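Long-range contacts in acetone carboxylase alpha subunit (Xanthobacter autotrophicus Py2, PDB 5M45), which forms one chain of a six-chain assembly, belongs to the hydantoinase B/oxoprolinase family and carries a bound manganese(II) ion: residues 295-300 and 539-544; 343-348 and 401-406; 410-415 and 430-435; 459-464 and 475-480. One frame throughout, in Å; residues are numbered along the deposited sequence.

Contact 1: residues 295-300 and 539-544; sequences DVPYAH and NGHISS
A carboxylate held by successive backbone N-H groups joins Asp295, near the end of edge strand 286-297 of a four-stranded mixed sheet, to the loop 539-544. The first torsion of Asp295 (chi1 61°) sets CG between its own N and carbonyl carbon, and from there both oxygens reach the loop. OD1 takes a nearly straight bond from Gly540 N at 3.0 Å, on the lone pair that faces the other oxygen. OD2 accepts from His541 N at 2.9 Å, with the donor well above the carboxylate plane. Ile542 N adds a long, weak bond to OD1 at 3.5 Å. The carboxylate therefore fixes the turn of the loop without any side-chain donor from it.

Apolar atoms line the edge of this grip. Ile542 CD1 packs on Asp295 CB at 3.9 Å. Pro297, the centre of an inverse gamma turn, brings CB to the edge of the His541 ring, 4.0 Å from CD2. That ring also stacks on an aromatic side chain of another protein in the assembly, and its ND1 bonds to a polar side chain there. The contact thus forms part of the interface with that protein. The loop is closed on itself by Asn539, whose ND2 donates to Ile542 O at 3.0 Å, in the carbonyl plane and on a lone pair.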
loop_
_atom_site.group_PDB
_atom_site.type_symbol
_atom_site.label_atom_id
_atom_site.label_comp_id
_atom_site.label_asym_id
_atom_site.label_seq_id
_atom_site.Cartn_x
_atom_site.Cartn_y
_atom_site.Cartn_z
ATOM N N ASP A 295 -7.398 -26.269 8.686
ATOM C CA ASP A 295 -6.805 -25.763 9.928
ATOM C C ASP A 295 -6.085 -24.424 9.802
ATOM O O ASP A 295 -5.442 -24.178 8.783
ATOM C CB ASP A 295 -5.870 -26.808 10.558
ATOM C CG ASP A 295 -4.668 -27.212 9.659
ATOM O OD1 ASP A 295 -4.874 -27.673 8.499
ATOM O OD2 ASP A 295 -3.500 -27.133 10.133
ATOM N N VAL A 296 -6.203 -23.590 10.845
ATOM C CA VAL A 296 -5.452 -22.341 10.999
ATOM C C VAL A 296 -4.735 -22.332 12.374
ATOM O O VAL A 296 -5.262 -21.774 13.346
ATOM C CB VAL A 296 -6.360 -21.122 10.847
ATOM C CG1 VAL A 296 -5.543 -19.835 10.911
ATOM C CG2 VAL A 296 -7.130 -21.177 9.523
ATOM N N PRO A 297 -3.509 -22.932 12.443
ATOM C CA PRO A 297 -2.785 -23.056 13.716
ATOM C C PRO A 297 -1.951 -21.801 14.082
ATOM O O PRO A 297 -0.702 -21.857 14.132
ATOM C CB PRO A 297 -1.926 -24.309 13.512
ATOM C CG PRO A 297 -1.677 -24.375 12.052
ATOM C CD PRO A 297 -2.958 -23.856 11.424
ATOM N N TYR A 298 -2.658 -20.683 14.365
ATOM C CA TYR A 298 -1.977 -19.407 14.628
ATOM C C TYR A 298 -1.511 -19.250 16.074
ATOM O O TYR A 298 -0.832 -18.275 16.390
ATOM C CB TYR A 298 -2.826 -18.200 14.173
ATOM C CG TYR A 298 -2.612 -17.719 12.736
ATOM C CD1 TYR A 298 -2.231 -18.604 11.709
ATOM C CD2 TYR A 298 -2.808 -16.384 12.399
ATOM C CE1 TYR A 298 -2.063 -18.163 10.400
ATOM C CE2 TYR A 298 -2.639 -15.931 11.100
ATOM C CZ TYR A 298 -2.264 -16.819 10.100
ATOM O OH TYR A 298 -2.096 -16.389 8.807
ATOM N N ALA A 299 -1.848 -20.179 16.955
ATOM C CA ALA A 299 -1.346 -20.145 18.346
ATOM C C ALA A 299 0.155 -20.461 18.466
ATOM O O ALA A 299 0.795 -19.996 19.415
ATOM C CB ALA A 299 -2.165 -21.049 19.269
ATOM N N HIS A 300 0.705 -21.225 17.509
ATOM C CA HIS A 300 2.092 -21.712 17.586
ATOM C C HIS A 300 3.087 -20.519 17.585
ATOM O O HIS A 300 2.866 -19.518 16.888
ATOM C CB HIS A 300 2.388 -22.636 16.371
ATOM C CG HIS A 300 3.603 -23.494 16.518
ATOM N ND1 HIS A 300 4.870 -23.051 16.230
ATOM C CD2 HIS A 300 3.740 -24.800 16.854
ATOM C CE1 HIS A 300 5.745 -24.028 16.404
ATOM N NE2 HIS A 300 5.087 -25.096 16.799
ATOM N N ASN A 539 -2.063 -26.863 4.417
ATOM C CA ASN A 539 -2.853 -27.573 5.437
ATOM C C ASN A 539 -1.946 -28.504 6.251
ATOM O O ASN A 539 -1.008 -29.102 5.703
ATOM C CB ASN A 539 -4.020 -28.344 4.797
ATOM C CG ASN A 539 -3.567 -29.449 3.846
ATOM O OD1 ASN A 539 -2.744 -29.220 2.978
ATOM N ND2 ASN A 539 -4.111 -30.669 4.018
ATOM N N GLY A 540 -2.206 -28.609 7.543
ATOM C CA GLY A 540 -1.365 -29.367 8.487
ATOM C C GLY A 540 -2.111 -30.430 9.247
ATOM O O GLY A 540 -2.058 -31.643 8.905
ATOM N N HIS A 541 -2.841 -29.978 10.259
ATOM C CA HIS A 541 -3.624 -30.880 11.118
ATOM C C HIS A 541 -4.845 -31.566 10.459
ATOM O O HIS A 541 -5.310 -32.597 10.972
ATOM C CB HIS A 541 -4.090 -30.128 12.376
ATOM C CG HIS A 541 -2.987 -29.552 13.206
ATOM N ND1 HIS A 541 -2.104 -30.329 13.910
ATOM C CD2 HIS A 541 -2.645 -28.265 13.468
ATOM C CE1 HIS A 541 -1.262 -29.550 14.573
ATOM N NE2 HIS A 541 -1.551 -28.291 14.284
ATOM N N ILE A 542 -5.358 -31.003 9.362
ATOM C CA ILE A 542 -6.597 -31.441 8.701
ATOM C C ILE A 542 -6.335 -31.687 7.203
ATOM O O ILE A 542 -5.705 -30.858 6.532
ATOM C CB ILE A 542 -7.698 -30.370 8.865
ATOM C CG1 ILE A 542 -8.114 -30.280 10.338
ATOM C CG2 ILE A 542 -8.936 -30.682 8.011
ATOM C CD1 ILE A 542 -9.030 -29.110 10.713
ATOM N N SER A 543 -6.829 -32.829 6.691
ATOM C CA SER A 543 -6.948 -33.071 5.268
ATOM C C SER A 543 -8.285 -32.502 4.791
ATOM O O SER A 543 -9.324 -32.915 5.292
ATOM C CB SER A 543 -6.904 -34.575 4.962
ATOM O OG SER A 543 -5.633 -35.112 5.206
ATOM N N SER A 544 -8.272 -31.592 3.818
ATOM C CA SER A 544 -9.522 -30.933 3.371
ATOM C C SER A 544 -10.418 -31.856 2.499
ATOM O O SER A 544 -11.662 -31.863 2.653
ATOM C CB SER A 544 -9.223 -29.606 2.636
ATOM O OG SER A 544 -8.188 -29.747 1.654
#

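Contact 2: residues 343-348 and 401-406; sequences HTYNAH and WHFLVS. With ACT (acetate ion), chain N.
His402, whose side chain lies against Tyr345, receives a hydrogen bond on its backbone O from Ser406 OG at 2.7 Å. This ties down the first turn of helix 401-422. The same turn meets the loop 343-348 in an aromatic cluster of His343, Tyr345, His402 and Phe403. His402 has CG anti to its backbone N (chi1 -170°), which carries the ring to Tyr345. Its edge points at the Tyr345 face, with CD2 above the rim and the planes at 57°. Its NE2 bonds to Asp295 O. Tyr345 CB sits over the centre of the Phe403 ring as a CH-pi contact, 3.6 Å from the centroid. His343 CE1 approaches Phe403 CE2 obliquely at 3.6 Å, while His343 ND1 accepts from Tyr345 N at 3.2 Å and so holds the loop bend. Further along, Ala347 CB meets Leu404 CD2 at 3.7 Å. Trp401 turns away from the loop, and its NE1 donates to an acetate oxygen at 2.7 Å. The interface itself is held by rings and methyl groups. Tyr345 O lies over the ring rim, 3.2 Å from Phe403 CD2, without a polar partner. Its burial is probably an energetic cost borne by the ring packing.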
loop_
_atom_site.group_PDB
_atom_site.type_symbol
_atom_site.label_atom_id
_atom_site.label_comp_id
_atom_site.label_asym_id
_atom_site.label_seq_id
_atom_site.Cartn_x
_atom_site.Cartn_y
_atom_site.Cartn_z
ATOM N N HIS A 343 -6.308 -13.314 9.530
ATOM C CA HIS A 343 -5.389 -14.159 8.757
ATOM C C HIS A 343 -5.542 -13.748 7.282
ATOM O O HIS A 343 -6.300 -12.823 6.986
ATOM C CB HIS A 343 -5.691 -15.642 9.013
ATOM C CG HIS A 343 -7.131 -16.015 8.846
ATOM N ND1 HIS A 343 -7.803 -15.888 7.653
ATOM C CD2 HIS A 343 -8.037 -16.516 9.722
ATOM C CE1 HIS A 343 -9.060 -16.284 7.790
ATOM N NE2 HIS A 343 -9.231 -16.654 9.046
ATOM N N THR A 344 -4.855 -14.453 6.376
ATOM C CA THR A 344 -4.865 -14.130 4.927
ATOM C C THR A 344 -5.704 -15.083 4.053
ATOM O O THR A 344 -5.516 -15.132 2.830
ATOM C CB THR A 344 -3.411 -14.041 4.393
ATOM O OG1 THR A 344 -2.715 -15.273 4.588
ATOM C CG2 THR A 344 -2.658 -12.927 5.120
ATOM N N TYR A 345 -6.700 -15.743 4.652
ATOM C CA TYR A 345 -7.478 -16.853 4.021
ATOM C C TYR A 345 -8.942 -16.481 3.718
ATOM O O TYR A 345 -9.723 -17.355 3.245
ATOM C CB TYR A 345 -7.376 -18.184 4.867
ATOM C CG TYR A 345 -5.965 -18.363 5.447
ATOM C CD1 TYR A 345 -4.848 -18.311 4.611
ATOM C CD2 TYR A 345 -5.755 -18.593 6.815
ATOM C CE1 TYR A 345 -3.569 -18.394 5.110
ATOM C CE2 TYR A 345 -4.454 -18.685 7.332
ATOM C CZ TYR A 345 -3.368 -18.586 6.487
ATOM O OH TYR A 345 -2.080 -18.619 6.984
ATOM N N ASN A 346 -9.333 -15.225 3.941
ATOM C CA ASN A 346 -10.676 -14.762 3.657
ATOM C C ASN A 346 -10.957 -14.637 2.150
ATOM O O ASN A 346 -10.005 -14.566 1.334
ATOM C CB ASN A 346 -10.908 -13.400 4.341
ATOM C CG ASN A 346 -10.610 -13.457 5.831
ATOM O OD1 ASN A 346 -11.357 -14.064 6.588
ATOM N ND2 ASN A 346 -9.480 -12.879 6.252
ATOM N N ALA A 347 -12.236 -14.599 1.769
ATOM C CA ALA A 347 -12.593 -14.497 0.362
ATOM C C ALA A 347 -13.735 -13.495 0.083
ATOM O O ALA A 347 -13.885 -12.470 0.823
ATOM C CB ALA A 347 -12.869 -15.925 -0.200
ATOM N N HIS A 348 -14.467 -13.698 -1.007
ATOM C CA HIS A 348 -15.484 -12.767 -1.485
ATOM C C HIS A 348 -16.496 -13.583 -2.273
ATOM O O HIS A 348 -16.144 -14.663 -2.790
ATOM C CB HIS A 348 -14.819 -11.704 -2.363
ATOM C CG HIS A 348 -15.701 -10.560 -2.768
ATOM N ND1 HIS A 348 -16.594 -10.651 -3.807
ATOM C CD2 HIS A 348 -15.747 -9.270 -2.353
ATOM C CE1 HIS A 348 -17.203 -9.483 -3.980
ATOM N NE2 HIS A 348 -16.695 -8.624 -3.117
ATOM N N TRP A 401 -6.976 -18.929 -1.270
ATOM C CA TRP A 401 -7.071 -20.340 -1.678
ATOM C C TRP A 401 -7.137 -21.325 -0.531
ATOM O O TRP A 401 -7.764 -22.354 -0.691
ATOM C CB TRP A 401 -5.869 -20.757 -2.561
ATOM C CG TRP A 401 -5.654 -19.967 -3.824
ATOM C CD1 TRP A 401 -4.569 -19.200 -4.124
ATOM C CD2 TRP A 401 -6.511 -19.937 -4.977
ATOM N NE1 TRP A 401 -4.669 -18.716 -5.418
ATOM C CE2 TRP A 401 -5.863 -19.123 -5.955
ATOM C CE3 TRP A 401 -7.752 -20.508 -5.291
ATOM C CZ2 TRP A 401 -6.432 -18.862 -7.192
ATOM C CZ3 TRP A 401 -8.298 -20.251 -6.545
ATOM C CH2 TRP A 401 -7.638 -19.444 -7.483
ATOM N N HIS A 402 -6.460 -21.070 0.578
ATOM C CA HIS A 402 -6.428 -22.041 1.724
ATOM C C HIS A 402 -7.841 -22.513 2.106
ATOM O O HIS A 402 -8.106 -23.724 2.255
ATOM C CB HIS A 402 -5.768 -21.382 2.921
ATOM C CG HIS A 402 -5.457 -22.295 4.066
ATOM N ND1 HIS A 402 -4.742 -23.459 3.924
ATOM C CD2 HIS A 402 -5.728 -22.180 5.389
ATOM C CE1 HIS A 402 -4.594 -24.036 5.108
ATOM N NE2 HIS A 402 -5.182 -23.274 6.016
ATOM N N PHE A 403 -8.752 -21.527 2.202
ATOM C CA PHE A 403 -10.170 -21.807 2.454
ATOM C C PHE A 403 -10.916 -22.234 1.204
ATOM O O PHE A 403 -11.686 -23.207 1.225
ATOM C CB PHE A 403 -10.852 -20.570 3.095
ATOM C CG PHE A 403 -10.499 -20.337 4.567
ATOM C CD1 PHE A 403 -9.487 -21.060 5.243
ATOM C CD2 PHE A 403 -11.205 -19.376 5.272
ATOM C CE1 PHE A 403 -9.216 -20.805 6.587
ATOM C CE2 PHE A 403 -10.938 -19.121 6.596
ATOM C CZ PHE A 403 -9.933 -19.831 7.260
ATOM N N LEU A 404 -10.709 -21.514 0.107
ATOM C CA LEU A 404 -11.459 -21.774 -1.136
ATOM C C LEU A 404 -11.336 -23.227 -1.646
ATOM O O LEU A 404 -12.341 -23.888 -1.887
ATOM C CB LEU A 404 -11.009 -20.798 -2.261
ATOM C CG LEU A 404 -11.374 -19.298 -2.114
ATOM C CD1 LEU A 404 -10.709 -18.472 -3.212
ATOM C CD2 LEU A 404 -12.880 -19.078 -2.157
ATOM N N VAL A 405 -10.092 -23.714 -1.790
ATOM C CA VAL A 405 -9.858 -25.070 -2.354
ATOM C C VAL A 405 -10.355 -26.174 -1.401
ATOM O O VAL A 405 -10.667 -27.295 -1.855
ATOM C CB VAL A 405 -8.381 -25.335 -2.741
ATOM C CG1 VAL A 405 -7.852 -24.249 -3.663
ATOM C CG2 VAL A 405 -7.490 -25.477 -1.522
ATOM N N SER A 406 -10.449 -25.833 -0.101
ATOM C CA SER A 406 -10.881 -26.754 0.936
ATOM C C SER A 406 -12.429 -26.856 1.013
ATOM O O SER A 406 -12.960 -27.869 1.461
ATOM C CB SER A 406 -10.311 -26.303 2.301
ATOM O OG SER A 406 -8.884 -26.356 2.351
HETATM C C ACT N . -3.017 -18.449 -8.338
HETATM O O ACT N . -2.868 -17.862 -7.242
HETATM O OXT ACT N . -3.140 -17.790 -9.393
HETATM C CH3 ACT N . -3.042 -19.953 -8.373
#

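Contact 3: residues 410-415 and 430-435; sequences ALWRGL and AGNANT
Trp412 and Arg413, on helix 401-422, hold the returning chain at Ala430, Gly431 and Asn432. Gly431 lies against the tryptophan. Its CA is 3.7 Å from Trp412 CB, and its carbonyl carbon lies over one face of the indole. Gly431 has a positive phi (133°). At its backbone angles a beta carbon would jam against the carbonyl O of Ala430, which calls for glycine here. Asn432 follows at the ring edge. Its OD1 lies near the indole plane, 3.3 Å from Trp412 NE1 and 3.4 Å from CD1, with amide and ring planes 59° apart.

On the Arg413 side, Ala430 O is 3.3 Å from Arg413 CG. The arginine chain bends at its third torsion (chi3 -55°), which sets NH1 where a water can bridge it to that carbonyl. The water accepts from Arg413 NH1 at 3.0 Å, in the guanidinium plane, and donates to Ala430 O at 2.8 Å.

The second shell sets these groups. Asn432 ND2 donates to Ala433 O at 3.1 Å and also bonds to Val405 O, earlier in the same helix as Trp412, which fixes the rotation of the amide. Arg413 NH2 bonds to Val291 O on strand 286-297. Met359 of helix 349-361 and Ile478 also pack on Trp412.

The buried guanidinium thus meets the water and Val291 O, and its positive charge is probably stabilised by these oxygen dipoles. Through the water Arg413 couples the helix to the backbone of the return loop.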
loop_
_atom_site.group_PDB
_atom_site.type_symbol
_atom_site.label_atom_id
_atom_site.label_comp_id
_atom_site.label_asym_id
_atom_site.label_seq_id
_atom_site.Cartn_x
_atom_site.Cartn_y
_atom_site.Cartn_z
ATOM N N ALA A 410 -15.588 -30.684 -1.670
ATOM C CA ALA A 410 -16.802 -31.425 -1.295
ATOM C C ALA A 410 -17.869 -31.444 -2.403
ATOM O O ALA A 410 -18.635 -32.398 -2.495
ATOM C CB ALA A 410 -17.386 -30.865 -0.018
ATOM N N LEU A 411 -17.905 -30.421 -3.263
ATOM C CA LEU A 411 -18.916 -30.349 -4.314
ATOM C C LEU A 411 -18.719 -31.425 -5.381
ATOM O O LEU A 411 -19.693 -31.927 -5.937
ATOM C CB LEU A 411 -19.015 -28.946 -4.939
ATOM C CG LEU A 411 -19.026 -27.772 -3.905
ATOM C CD1 LEU A 411 -19.156 -26.395 -4.543
ATOM C CD2 LEU A 411 -20.079 -27.885 -2.813
ATOM N N TRP A 412 -17.462 -31.813 -5.661
ATOM C CA TRP A 412 -17.200 -32.978 -6.543
ATOM C C TRP A 412 -17.849 -34.262 -6.017
ATOM O O TRP A 412 -18.341 -35.083 -6.799
ATOM C CB TRP A 412 -15.700 -33.293 -6.649
ATOM C CG TRP A 412 -14.824 -32.358 -7.395
ATOM C CD1 TRP A 412 -14.138 -31.293 -6.873
ATOM C CD2 TRP A 412 -14.439 -32.437 -8.794
ATOM N NE1 TRP A 412 -13.370 -30.703 -7.869
ATOM C CE2 TRP A 412 -13.535 -31.391 -9.043
ATOM C CE3 TRP A 412 -14.776 -33.303 -9.837
ATOM C CZ2 TRP A 412 -12.961 -31.168 -10.300
ATOM C CZ3 TRP A 412 -14.209 -33.104 -11.090
ATOM C CH2 TRP A 412 -13.297 -32.046 -11.314
ATOM N N ARG A 413 -17.845 -34.460 -4.690
ATOM C CA ARG A 413 -18.444 -35.649 -4.115
ATOM C C ARG A 413 -19.961 -35.705 -4.331
ATOM O O ARG A 413 -20.524 -36.757 -4.694
ATOM C CB ARG A 413 -18.112 -35.789 -2.619
ATOM C CG ARG A 413 -16.627 -35.937 -2.346
ATOM C CD ARG A 413 -16.318 -36.538 -0.946
ATOM N NE ARG A 413 -16.935 -35.781 0.140
ATOM C CZ ARG A 413 -16.430 -34.669 0.702
ATOM N NH1 ARG A 413 -15.262 -34.130 0.326
ATOM N NH2 ARG A 413 -17.116 -34.084 1.697
ATOM N N GLY A 414 -20.637 -34.577 -4.120
ATOM C CA GLY A 414 -22.076 -34.540 -4.375
ATOM C C GLY A 414 -22.439 -34.820 -5.816
ATOM O O GLY A 414 -23.302 -35.662 -6.102
ATOM N N LEU A 415 -21.792 -34.097 -6.740
ATOM C CA LEU A 415 -22.013 -34.361 -8.168
ATOM C C LEU A 415 -21.690 -35.794 -8.555
ATOM O O LEU A 415 -22.419 -36.388 -9.363
ATOM C CB LEU A 415 -21.232 -33.392 -9.078
ATOM C CG LEU A 415 -21.801 -32.005 -9.364
ATOM C CD1 LEU A 415 -20.781 -31.156 -10.140
ATOM C CD2 LEU A 415 -23.070 -32.121 -10.175
ATOM N N ALA A 430 -13.510 -38.212 -6.789
ATOM C CA ALA A 430 -13.674 -38.027 -5.352
ATOM C C ALA A 430 -13.314 -36.614 -4.856
ATOM O O ALA A 430 -13.638 -36.282 -3.730
ATOM C CB ALA A 430 -12.863 -39.068 -4.603
ATOM N N GLY A 431 -12.632 -35.809 -5.687
ATOM C CA GLY A 431 -12.392 -34.396 -5.395
ATOM C C GLY A 431 -10.956 -33.925 -5.599
ATOM O O GLY A 431 -10.044 -34.710 -5.872
ATOM N N ASN A 432 -10.763 -32.612 -5.487
ATOM C CA ASN A 432 -9.444 -32.000 -5.656
ATOM C C ASN A 432 -8.600 -32.027 -4.376
ATOM O O ASN A 432 -9.130 -31.924 -3.243
ATOM C CB ASN A 432 -9.551 -30.572 -6.229
ATOM C CG ASN A 432 -10.340 -29.614 -5.320
ATOM O OD1 ASN A 432 -11.561 -29.524 -5.421
ATOM N ND2 ASN A 432 -9.631 -28.900 -4.428
ATOM N N ALA A 433 -7.276 -32.166 -4.571
ATOM C CA ALA A 433 -6.298 -32.016 -3.510
ATOM C C ALA A 433 -6.307 -30.615 -2.943
ATOM O O ALA A 433 -6.691 -29.661 -3.630
ATOM C CB ALA A 433 -4.907 -32.313 -4.044
ATOM N N ASN A 434 -5.838 -30.484 -1.722
ATOM C CA ASN A 434 -5.416 -29.183 -1.219
ATOM C C ASN A 434 -4.160 -28.735 -2.015
ATOM O O ASN A 434 -3.175 -29.498 -2.117
ATOM C CB ASN A 434 -5.114 -29.243 0.288
ATOM C CG ASN A 434 -5.017 -27.867 0.919
ATOM O OD1 ASN A 434 -4.004 -27.163 0.774
ATOM N ND2 ASN A 434 -6.062 -27.473 1.637
ATOM N N THR A 435 -4.214 -27.539 -2.598
ATOM C CA THR A 435 -3.137 -27.050 -3.475
ATOM C C THR A 435 -2.047 -26.338 -2.631
ATOM O O THR A 435 -2.100 -25.107 -2.434
ATOM C CB THR A 435 -3.699 -26.115 -4.573
ATOM O OG1 THR A 435 -4.204 -24.902 -3.987
ATOM C CG2 THR A 435 -4.748 -26.796 -5.349
HETATM O O HOH W 1 -13.093 -34.554 -1.655
#

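Contact 4: residues 459-464 and 475-480; sequences AANGTG and AAAIWN
The segments 459-464 and 475-480 run at 110° to each other and touch through a single antiparallel hydrogen-bonded bridge, Asn461 with Ala476, that carries a classic beta bulge. Ala475 and Ala476 both face Asn461. Asn461 O therefore takes two backbone donors: Ala475 N at 2.9 Å, from above the carbonyl plane, and Ala476 N at 3.2 Å, in the plane and on a lone pair. The return bond runs from Asn461 N to Ala476 O at 2.9 Å. After the bridge the chain folds into a type I turn, 477-480.

The Asn461 side chain adds a further, less straight bond to the bridge. Its CG lies beside the backbone N (chi1 -48°), so the amide swings over the same carbonyl, and ND2 donates to Ala476 O at 3.3 Å. Backbone and amide donors reach that oxygen from one face of its plane. ND2 also donates to Cys458 O, so two carbonyls hold this one nitrogen and fix the rotation of the amide.

Small side chains allow the close approach of the backbones. Thr463 CG2 meets Ala476 CB at 4.0 Å, and apolar side chains of another protein in the assembly pack on both residues. At the far end, Ala477 CB lies over the centre of the Trp479 ring, 3.5 Å above its plane. The indole, with Ala477 CB on this face, extends to segment 459-464. Its CH2 atom reaches Ala459, obliquely to the ring, at 3.7 Å from CA and 3.9 Å from CB.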
loop_
_atom_site.group_PDB
_atom_site.type_symbol
_atom_site.label_atom_id
_atom_site.label_comp_id
_atom_site.label_asym_id
_atom_site.label_seq_id
_atom_site.Cartn_x
_atom_site.Cartn_y
_atom_site.Cartn_z
ATOM N N ALA A 459 1.175 -26.447 -8.504
ATOM C CA ALA A 459 0.320 -26.633 -9.654
ATOM C C ALA A 459 0.121 -28.095 -10.024
ATOM O O ALA A 459 -0.767 -28.389 -10.851
ATOM C CB ALA A 459 0.863 -25.848 -10.885
ATOM N N ALA A 460 0.936 -29.000 -9.449
ATOM C CA ALA A 460 1.011 -30.410 -9.857
ATOM C C ALA A 460 0.801 -31.325 -8.651
ATOM O O ALA A 460 1.734 -31.946 -8.148
ATOM C CB ALA A 460 2.357 -30.666 -10.522
ATOM N N ASN A 461 -0.433 -31.342 -8.141
ATOM C CA ASN A 461 -0.830 -32.182 -7.014
ATOM C C ASN A 461 -1.570 -33.430 -7.518
ATOM O O ASN A 461 -1.977 -33.495 -8.678
ATOM C CB ASN A 461 -1.777 -31.422 -6.088
ATOM C CG ASN A 461 -1.291 -30.039 -5.746
ATOM O OD1 ASN A 461 -0.336 -29.862 -4.945
ATOM N ND2 ASN A 461 -1.930 -29.013 -6.377
ATOM N N GLY A 462 -1.817 -34.381 -6.624
ATOM C CA GLY A 462 -2.616 -35.553 -6.971
ATOM C C GLY A 462 -4.073 -35.200 -7.264
ATOM O O GLY A 462 -4.596 -34.197 -6.746
ATOM N N THR A 463 -4.718 -35.999 -8.106
ATOM C CA THR A 463 -6.161 -35.845 -8.397
ATOM C C THR A 463 -6.979 -36.967 -7.739
ATOM O O THR A 463 -6.458 -38.045 -7.408
ATOM C CB THR A 463 -6.478 -35.767 -9.904
ATOM O OG1 THR A 463 -6.296 -37.058 -10.514
ATOM C CG2 THR A 463 -5.619 -34.764 -10.599
ATOM N N GLY A 464 -8.266 -36.684 -7.517
ATOM C CA GLY A 464 -9.176 -37.668 -6.958
ATOM C C GLY A 464 -9.332 -38.924 -7.821
ATOM O O GLY A 464 -9.359 -38.845 -9.048
ATOM N N ALA A 475 -0.162 -33.970 -10.901
ATOM C CA ALA A 475 -0.815 -33.722 -12.199
ATOM C C ALA A 475 -1.595 -32.420 -12.419
ATOM O O ALA A 475 -1.736 -31.996 -13.601
ATOM C CB ALA A 475 -1.745 -34.895 -12.498
ATOM N N ALA A 476 -2.199 -31.854 -11.370
ATOM C CA ALA A 476 -3.166 -30.753 -11.543
ATOM C C ALA A 476 -3.469 -29.989 -10.236
ATOM O O ALA A 476 -3.011 -30.372 -9.128
ATOM C CB ALA A 476 -4.463 -31.304 -12.115
ATOM N N ALA A 477 -4.206 -28.895 -10.411
ATOM C CA ALA A 477 -4.762 -28.109 -9.316
ATOM C C ALA A 477 -6.191 -27.745 -9.686
ATOM O O ALA A 477 -6.502 -27.585 -10.859
ATOM C CB ALA A 477 -3.930 -26.855 -9.097
ATOM N N ILE A 478 -7.061 -27.590 -8.706
ATOM C CA ILE A 478 -8.467 -27.149 -8.985
ATOM C C ILE A 478 -8.545 -25.830 -9.797
ATOM O O ILE A 478 -9.400 -25.702 -10.654
ATOM C CB ILE A 478 -9.305 -27.072 -7.694
ATOM C CG1 ILE A 478 -10.796 -26.784 -7.983
ATOM C CG2 ILE A 478 -8.785 -26.023 -6.727
ATOM C CD1 ILE A 478 -11.471 -27.844 -8.829
ATOM N N TRP A 479 -7.627 -24.893 -9.542
ATOM C CA TRP A 479 -7.601 -23.598 -10.241
ATOM C C TRP A 479 -6.942 -23.613 -11.642
ATOM O O TRP A 479 -6.918 -22.581 -12.329
ATOM C CB TRP A 479 -6.991 -22.462 -9.340
ATOM C CG TRP A 479 -5.837 -22.866 -8.492
ATOM C CD1 TRP A 479 -5.870 -23.143 -7.149
ATOM C CD2 TRP A 479 -4.492 -23.111 -8.907
ATOM N NE1 TRP A 479 -4.641 -23.521 -6.702
ATOM C CE2 TRP A 479 -3.760 -23.504 -7.750
ATOM C CE3 TRP A 479 -3.820 -22.994 -10.131
ATOM C CZ2 TRP A 479 -2.410 -23.818 -7.790
ATOM C CZ3 TRP A 479 -2.464 -23.314 -10.179
ATOM C CH2 TRP A 479 -1.773 -23.707 -9.009
ATOM N N ASN A 480 -6.363 -24.744 -12.063
ATOM C CA ASN A 480 -5.850 -24.939 -13.424
ATOM C C ASN A 480 -5.603 -26.439 -13.669
ATOM O O ASN A 480 -4.587 -27.020 -13.132
ATOM C CB ASN A 480 -4.538 -24.136 -13.693
ATOM C CG ASN A 480 -4.090 -24.220 -15.171
ATOM O OD1 ASN A 480 -4.638 -25.014 -15.993
ATOM N ND2 ASN A 480 -3.088 -23.404 -15.529
HETATM O O HOH W 2 -2.169 -26.479 -12.331
#

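Overall arrangement
Helix 401-422 ties the four contacts together: contacts 2 and 3 both use it, and contacts 1 and 4 touch its early residues. Contact 1 meets contact 2 where Tyr298 OH lies 2.9 Å from Tyr345 OH, a probable hydrogen bond. Ser544 OG and Asn434 ND2, 3.1 Å apart, probably bond contact 1 to contact 3. Thr435 OG1 and Trp479 NE1, also 3.1 Å apart, do the same for contacts 3 and 4. Contact 4 meets contact 2 at Trp401, whose acetate is about 4 Å from the Trp479 side chain. The Trp479 side chain lies about 7 Å from the manganese ion, that of Leu404 about 10 Å. None of the four supplies a manganese ligand.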